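Local coordinates for alcohol dehydrogenase (Thermus thermophilus, PDB 2EIH), which binds a zinc ion and probably catalyses the NAD-dependent oxidation of alcohols, at residues G199-D202 / K203-R206; L42-W45 / V46-G49; L297-I300 / L301-V304. All coordinates share one frame; numbering follows the deposited sequence.

Interaction 1 (G199-D202 / K203-R206); sequences GSED and KLRR
Ser200 OG receives the backbone N-H of Lys203 at 3.2 Å, along a nearly straight line (167°). Its hydroxyl sits between the backbone N and the carbonyl carbon of its own residue (chi1 67°), which turns OG back over the first helical turn and, in the tight part of the contact, brings it within 3.2 Å of Lys203 CG. On the inner side of the helix, Leu204 is buried against Ala198 of strand 193-198, as suits a leucine there. Arg205 N donates to Glu201 O at 2.9 Å. The solvent side is looser. Asp202 and Arg205 run side by side, but OD2 and NH1 are 3.3 Å apart in a weak salt bridge, with the carboxylate and guanidinium planes 77° apart, so the two groups do not pair flat. Asp202 O lies over one guanidinium face, toward its rim. Acidic Glu201 and Asp202 suit a helix start, where they probably complement the dipole. Putting an alanine in place of Ser200 would probably leave Lys203 N without its acceptor and fray the first turn. The arrangement is a serine N-cap opening the helix of a beta-alpha-beta unit, 193-198, 201-210 and 214-217, in the Rossmann-type domain.

Interaction 2 (L42-W45 / V46-G49); sequences LDVW and VRKG
The guanidinium of Arg47 meets Val44 at a slant, neither squarely on a face nor at an edge, with NH1 3.3 Å from CG1. The two side chains run the same way along the helix, and the arginine, extended through its first two torsions, bends at chi3 (60°), which brings NH1 back alongside the valine three residues earlier. The other flat group, the indole of Trp45, has Leu42 N about 4.2 Å above one face, displaced toward the rim, while its side chain also packs on Ala51.

Valine suits its place because its methyls can cover several neighbours at once: Val44 CG1, beside the arginine, also lies 4.2 Å from Lys48 CE, and the side chain touches His326 and Glu330 of helix 322-330. The buried guanidinium is well provided for, since NE bonds to His326, NH2 to the carbonyl of Gly10, and NH1 forms a salt bridge with Glu330. Asp43 OD2, also buried, is held by Tyr121 OH and Asn40 N. On another side of the helix, Val46 CG2 lies 4.3 Å from Leu42 CD1, and Val46 continues the apolar surface onto Leu55 and Leu61.

The backbone ladder is regular up to Lys48 N, 2.8 Å from Val44 O and nearly straight (169°). Gly49 N then reaches Trp45 O at 3.0 Å through a more bent bond (137°). With positive phi at Gly49, a CB would be jammed against the carbonyl O of Lys48, so the residue without one fits. This is a short helix, 41-48, stopped by a glycine at its C-terminal end, in the GroES-like region of the dehydrogenase.

Interaction 3 (L297-I300 / L301-V304); sequences LFPI and LRFV
The carbonyl O of Pro299 accepts the N-H of Phe303 at 2.9 Å, nearly straight (167°) and close to the line of the C=O bond. The same oxygen is crowded by carbon: Phe303 CD1 comes to 3.0 Å and Arg302 CB to 3.2 Å, so it lies wedged between two side chains of the next turn. The ring reaches it because CG of Phe303 is anti to its own carbonyl carbon (chi1 -70°), which swings the side chain back along the helix until CE1 also touches Pro299 CB. Proline suits the first turn, where its missing N-H costs no helical bond.

Arg302 folds over the same turn. Bent at chi2 and chi3, it lays one guanidinium face over Phe298 O and Pro299 CA, the latter 3.4 Å above the plane, while NH2 approaches Pro299 CB to 3.6 Å. Its NH1 makes a salt bridge with Glu97 of the second subunit, which in sequence falls between the zinc ligands Cys96 and Cys99. Phe298 packs on Arg95 and Pro299 on Glu97 of that same subunit.

The opposite chemistry prevails where Leu297 and Leu301 meet: CD2 of the first nestles against CG of the second at 3.6 Å, the two chains set obliquely, and both lie on strands 84-91 and 132-134. Ile300 and Val304 join through their CG2 methyls, 4.3 Å apart, with Ile300 lying on helix 148-161. Branched aliphatic side chains suit these buried positions because they bring no polar group needing a partner.

The chemistry thus implies a largely apolar helix: Leu297, Ile300, Leu301 and Val304 pack within the chain, Phe303 also touches Gly167 of the third subunit, and one charged residue, Arg302, ties the helix to the zinc-binding segment of the second subunit.

Overall arrangement
All three interactions lie within single helices and share the i to i+4 backbone ladder, yet they hold three different helices, with centres 27 to 28 Å apart and no mutual contact. Interaction 1 is at the surface, where the contact consists of a hydroxyl cap and a weak ion pair at a helix start. Interaction 2, partly buried at a helix end, mixes valine packing with a buried arginine satisfied by other parts of the same chain. Interaction 3 is the most buried: mostly apolar, its arginine is paired across a subunit boundary. Interactions 2 and 3 lie on opposite sides of the chain's centre, and interaction 1 lies on a helix that links two strands of the Rossmann-type sheet.

Interaction 1 (G199-D202 / K203-R206)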
loop_
_atom_site.group_PDB
_atom_site.type_symbol
_atom_site.label_atom_id
_atom_site.label_comp_id
_atom_site.label_asym_id
_atom_site.label_seq_id
_atom_site.Cartn_x
_atom_site.Cartn_y
_atom_site.Cartn_z
ATOM N N GLY A 199 2.423 -10.654 33.889
ATOM C CA GLY A 199 1.797 -11.083 35.129
ATOM C C GLY A 199 2.533 -10.722 36.409
ATOM O O GLY A 199 1.907 -10.415 37.418
ATOM N N SER A 200 3.860 -10.773 36.373
ATOM C CA SER A 200 4.688 -10.455 37.528
ATOM C C SER A 200 5.268 -9.055 37.372
ATOM O O SER A 200 5.329 -8.532 36.267
ATOM C CB SER A 200 5.837 -11.453 37.630
ATOM O OG SER A 200 6.733 -11.288 36.548
ATOM N N GLU A 201 5.717 -8.461 38.474
ATOM C CA GLU A 201 6.304 -7.124 38.437
ATOM C C GLU A 201 7.685 -7.222 37.787
ATOM O O GLU A 201 8.151 -6.289 37.142
ATOM C CB GLU A 201 6.444 -6.573 39.860
ATOM C CG GLU A 201 6.417 -5.050 39.984
ATOM C CD GLU A 201 7.267 -4.336 38.946
ATOM O OE1 GLU A 201 6.829 -4.239 37.777
ATOM O OE2 GLU A 201 8.379 -3.870 39.287
ATOM N N ASP A 202 8.335 -8.364 37.963
ATOM C CA ASP A 202 9.656 -8.565 37.394
ATOM C C ASP A 202 9.600 -8.444 35.877
ATOM O O ASP A 202 10.373 -7.694 35.282
ATOM C CB ASP A 202 10.209 -9.938 37.799
ATOM C CG ASP A 202 10.885 -9.915 39.164
ATOM O OD1 ASP A 202 11.133 -11.010 39.728
ATOM O OD2 ASP A 202 11.189 -8.800 39.667
ATOM N N LYS A 203 8.681 -9.171 35.251
ATOM C CA LYS A 203 8.556 -9.130 33.798
ATOM C C LYS A 203 8.263 -7.716 33.288
ATOM O O LYS A 203 8.827 -7.292 32.281
ATOM C CB LYS A 203 7.478 -10.113 33.341
ATOM C CG LYS A 203 7.874 -11.564 33.546
ATOM C CD LYS A 203 6.730 -12.492 33.195
ATOM C CE LYS A 203 7.166 -13.950 33.196
ATOM N NZ LYS A 203 6.024 -14.836 32.816
ATOM N N LEU A 204 7.400 -6.980 33.984
ATOM C CA LEU A 204 7.090 -5.613 33.572
ATOM C C LEU A 204 8.311 -4.721 33.695
ATOM O O LEU A 204 8.541 -3.852 32.856
ATOM C CB LEU A 204 5.978 -5.023 34.430
ATOM C CG LEU A 204 4.576 -5.559 34.194
ATOM C CD1 LEU A 204 3.605 -4.785 35.062
ATOM C CD2 LEU A 204 4.218 -5.418 32.716
ATOM N N ARG A 205 9.078 -4.921 34.764
ATOM C CA ARG A 205 10.281 -4.128 34.984
ATOM C C ARG A 205 11.246 -4.465 33.864
ATOM O O ARG A 205 11.990 -3.609 33.368
ATOM C CB ARG A 205 10.917 -4.477 36.328
ATOM C CG ARG A 205 12.329 -3.927 36.518
ATOM C CD ARG A 205 12.924 -4.448 37.834
ATOM N NE ARG A 205 12.812 -5.905 37.904
ATOM C CZ ARG A 205 13.586 -6.749 37.223
ATOM N NH1 ARG A 205 13.409 -8.061 37.333
ATOM N NH2 ARG A 205 14.560 -6.280 36.456
ATOM N N ARG A 206 11.204 -5.733 33.473
ATOM C CA ARG A 206 12.047 -6.258 32.421
ATOM C C ARG A 206 11.623 -5.677 31.068
ATOM O O ARG A 206 12.460 -5.416 30.200
ATOM C CB ARG A 206 11.929 -7.780 32.411
ATOM C CG ARG A 206 13.127 -8.491 31.829
ATOM C CD ARG A 206 14.231 -8.681 32.848
ATOM N NE ARG A 206 14.661 -10.080 32.835
ATOM C CZ ARG A 206 15.330 -10.650 31.839
ATOM N NH1 ARG A 206 15.671 -9.943 30.768
ATOM N NH2 ARG A 206 15.620 -11.941 31.901
#

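Interaction 2 (L42-W45 / V46-G49)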
loop_
_atom_site.group_PDB
_atom_site.type_symbol
_atom_site.label_atom_id
_atom_site.label_comp_id
_atom_site.label_asym_id
_atom_site.label_seq_id
_atom_site.Cartn_x
_atom_site.Cartn_y
_atom_site.Cartn_z
ATOM N N LEU A 42 6.741 -24.666 18.991
ATOM C CA LEU A 42 6.467 -25.563 17.884
ATOM C C LEU A 42 7.084 -26.941 18.153
ATOM O O LEU A 42 6.477 -27.972 17.844
ATOM C CB LEU A 42 7.040 -24.974 16.593
ATOM C CG LEU A 42 6.940 -25.813 15.320
ATOM C CD1 LEU A 42 5.511 -26.317 15.125
ATOM C CD2 LEU A 42 7.387 -24.969 14.145
ATOM N N ASP A 43 8.288 -26.963 18.724
ATOM C CA ASP A 43 8.935 -28.234 19.017
ATOM C C ASP A 43 8.055 -29.020 19.991
ATOM O O ASP A 43 8.038 -30.246 19.953
ATOM C CB ASP A 43 10.316 -28.042 19.666
ATOM C CG ASP A 43 11.188 -27.017 18.950
ATOM O OD1 ASP A 43 10.881 -26.632 17.807
ATOM O OD2 ASP A 43 12.198 -26.596 19.551
ATOM N N VAL A 44 7.329 -28.318 20.859
ATOM C CA VAL A 44 6.474 -28.983 21.839
ATOM C C VAL A 44 5.249 -29.614 21.185
ATOM O O VAL A 44 4.872 -30.739 21.523
ATOM C CB VAL A 44 6.030 -28.004 22.955
ATOM C CG1 VAL A 44 5.059 -28.688 23.904
ATOM C CG2 VAL A 44 7.253 -27.525 23.726
ATOM N N TRP A 45 4.632 -28.897 20.251
ATOM C CA TRP A 45 3.465 -29.425 19.563
ATOM C C TRP A 45 3.852 -30.690 18.792
ATOM O O TRP A 45 3.088 -31.660 18.749
ATOM C CB TRP A 45 2.874 -28.369 18.618
ATOM C CG TRP A 45 2.453 -27.122 19.335
ATOM C CD1 TRP A 45 2.016 -27.035 20.626
ATOM C CD2 TRP A 45 2.467 -25.782 18.824
ATOM N NE1 TRP A 45 1.764 -25.727 20.957
ATOM C CE2 TRP A 45 2.033 -24.934 19.871
ATOM C CE3 TRP A 45 2.803 -25.213 17.588
ATOM C CZ2 TRP A 45 1.934 -23.541 19.720
ATOM C CZ3 TRP A 45 2.701 -23.823 17.437
ATOM C CH2 TRP A 45 2.271 -23.007 18.500
ATOM N N VAL A 46 5.046 -30.696 18.205
ATOM C CA VAL A 46 5.487 -31.866 17.465
ATOM C C VAL A 46 5.750 -33.001 18.443
ATOM O O VAL A 46 5.427 -34.153 18.156
ATOM C CB VAL A 46 6.760 -31.580 16.651
ATOM C CG1 VAL A 46 7.246 -32.856 15.979
ATOM C CG2 VAL A 46 6.462 -30.523 15.595
ATOM N N ARG A 47 6.316 -32.681 19.603
ATOM C CA ARG A 47 6.594 -33.706 20.602
ATOM C C ARG A 47 5.312 -34.352 21.120
ATOM O O ARG A 47 5.221 -35.574 21.215
ATOM C CB ARG A 47 7.384 -33.123 21.781
ATOM C CG ARG A 47 7.416 -34.065 22.985
ATOM C CD ARG A 47 8.264 -33.567 24.138
ATOM N NE ARG A 47 7.852 -32.283 24.704
ATOM C CZ ARG A 47 6.784 -32.075 25.470
ATOM N NH1 ARG A 47 6.539 -30.853 25.922
ATOM N NH2 ARG A 47 5.962 -33.068 25.778
ATOM N N LYS A 48 4.326 -33.533 21.467
ATOM C CA LYS A 48 3.061 -34.052 21.980
ATOM C C LYS A 48 2.277 -34.823 20.927
ATOM O O LYS A 48 1.480 -35.696 21.260
ATOM C CB LYS A 48 2.192 -32.916 22.512
ATOM C CG LYS A 48 2.667 -32.345 23.823
ATOM C CD LYS A 48 1.737 -31.244 24.295
ATOM C CE LYS A 48 2.040 -30.873 25.731
ATOM N NZ LYS A 48 1.210 -29.734 26.200
ATOM N N GLY A 49 2.501 -34.499 19.658
ATOM C CA GLY A 49 1.794 -35.184 18.592
ATOM C C GLY A 49 0.685 -34.326 18.016
ATOM O O GLY A 49 0.004 -34.720 17.069
#

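Interaction 3 (L297-I300 / L301-V304)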
loop_
_atom_site.group_PDB
_atom_site.type_symbol
_atom_site.label_atom_id
_atom_site.label_comp_id
_atom_site.label_asym_id
_atom_site.label_seq_id
_atom_site.Cartn_x
_atom_site.Cartn_y
_atom_site.Cartn_z
ATOM N N LEU A 297 14.728 -11.685 7.288
ATOM C CA LEU A 297 15.819 -12.013 8.203
ATOM C C LEU A 297 17.048 -11.139 7.985
ATOM O O LEU A 297 17.887 -11.001 8.873
ATOM C CB LEU A 297 16.223 -13.493 8.065
ATOM C CG LEU A 297 16.621 -14.299 9.328
ATOM C CD1 LEU A 297 17.777 -15.230 9.026
ATOM C CD2 LEU A 297 16.983 -13.367 10.474
ATOM N N PHE A 298 17.169 -10.561 6.795
ATOM C CA PHE A 298 18.317 -9.706 6.474
ATOM C C PHE A 298 18.278 -8.375 7.223
ATOM O O PHE A 298 19.244 -8.002 7.890
ATOM C CB PHE A 298 18.398 -9.490 4.961
ATOM C CG PHE A 298 18.611 -10.765 4.195
ATOM C CD1 PHE A 298 17.542 -11.627 3.937
ATOM C CD2 PHE A 298 19.889 -11.135 3.776
ATOM C CE1 PHE A 298 17.740 -12.845 3.272
ATOM C CE2 PHE A 298 20.097 -12.348 3.112
ATOM C CZ PHE A 298 19.014 -13.208 2.860
ATOM N N PRO A 299 17.168 -7.627 7.115
ATOM C CA PRO A 299 17.149 -6.363 7.857
ATOM C C PRO A 299 17.264 -6.614 9.373
ATOM O O PRO A 299 17.944 -5.877 10.083
ATOM C CB PRO A 299 15.802 -5.749 7.470
ATOM C CG PRO A 299 14.955 -6.928 7.165
ATOM C CD PRO A 299 15.906 -7.812 6.377
ATOM N N ILE A 300 16.602 -7.660 9.859
ATOM C CA ILE A 300 16.638 -7.992 11.280
ATOM C C ILE A 300 18.068 -8.129 11.802
ATOM O O ILE A 300 18.452 -7.426 12.729
ATOM C CB ILE A 300 15.845 -9.285 11.556
ATOM C CG1 ILE A 300 14.355 -9.018 11.355
ATOM C CG2 ILE A 300 16.101 -9.783 12.968
ATOM C CD1 ILE A 300 13.458 -10.275 11.475
ATOM N N LEU A 301 18.852 -9.012 11.189
ATOM C CA LEU A 301 20.235 -9.239 11.592
ATOM C C LEU A 301 21.078 -7.963 11.494
ATOM O O LEU A 301 21.989 -7.738 12.289
ATOM C CB LEU A 301 20.830 -10.398 10.765
ATOM C CG LEU A 301 20.181 -11.792 10.990
ATOM C CD1 LEU A 301 20.658 -12.812 9.961
ATOM C CD2 LEU A 301 20.519 -12.277 12.386
ATOM N N ARG A 302 20.757 -7.120 10.525
ATOM C CA ARG A 302 21.451 -5.842 10.343
ATOM C C ARG A 302 21.203 -4.970 11.585
ATOM O O ARG A 302 22.136 -4.442 12.162
ATOM C CB ARG A 302 20.922 -5.141 9.078
ATOM C CG ARG A 302 21.998 -4.581 8.150
ATOM C CD ARG A 302 21.665 -4.856 6.685
ATOM N NE ARG A 302 20.309 -4.428 6.332
ATOM C CZ ARG A 302 19.548 -5.062 5.441
ATOM N NH1 ARG A 302 20.015 -6.142 4.830
ATOM N NH2 ARG A 302 18.330 -4.623 5.142
ATOM N N PHE A 303 19.940 -4.825 11.981
ATOM C CA PHE A 303 19.588 -4.043 13.169
ATOM C C PHE A 303 20.213 -4.662 14.422
ATOM O O PHE A 303 20.566 -3.950 15.368
ATOM C CB PHE A 303 18.060 -3.953 13.354
ATOM C CG PHE A 303 17.370 -3.097 12.327
ATOM C CD1 PHE A 303 16.429 -3.647 11.458
ATOM C CD2 PHE A 303 17.702 -1.747 12.190
ATOM C CE1 PHE A 303 15.832 -2.869 10.460
ATOM C CE2 PHE A 303 17.106 -0.959 11.192
ATOM C CZ PHE A 303 16.178 -1.518 10.331
ATOM N N VAL A 304 20.341 -5.989 14.436
ATOM C CA VAL A 304 20.938 -6.668 15.584
ATOM C C VAL A 304 22.424 -6.337 15.700
ATOM O O VAL A 304 22.920 -6.146 16.799
ATOM C CB VAL A 304 20.757 -8.209 15.519
ATOM C CG1 VAL A 304 21.511 -8.872 16.670
ATOM C CG2 VAL A 304 19.289 -8.564 15.599
#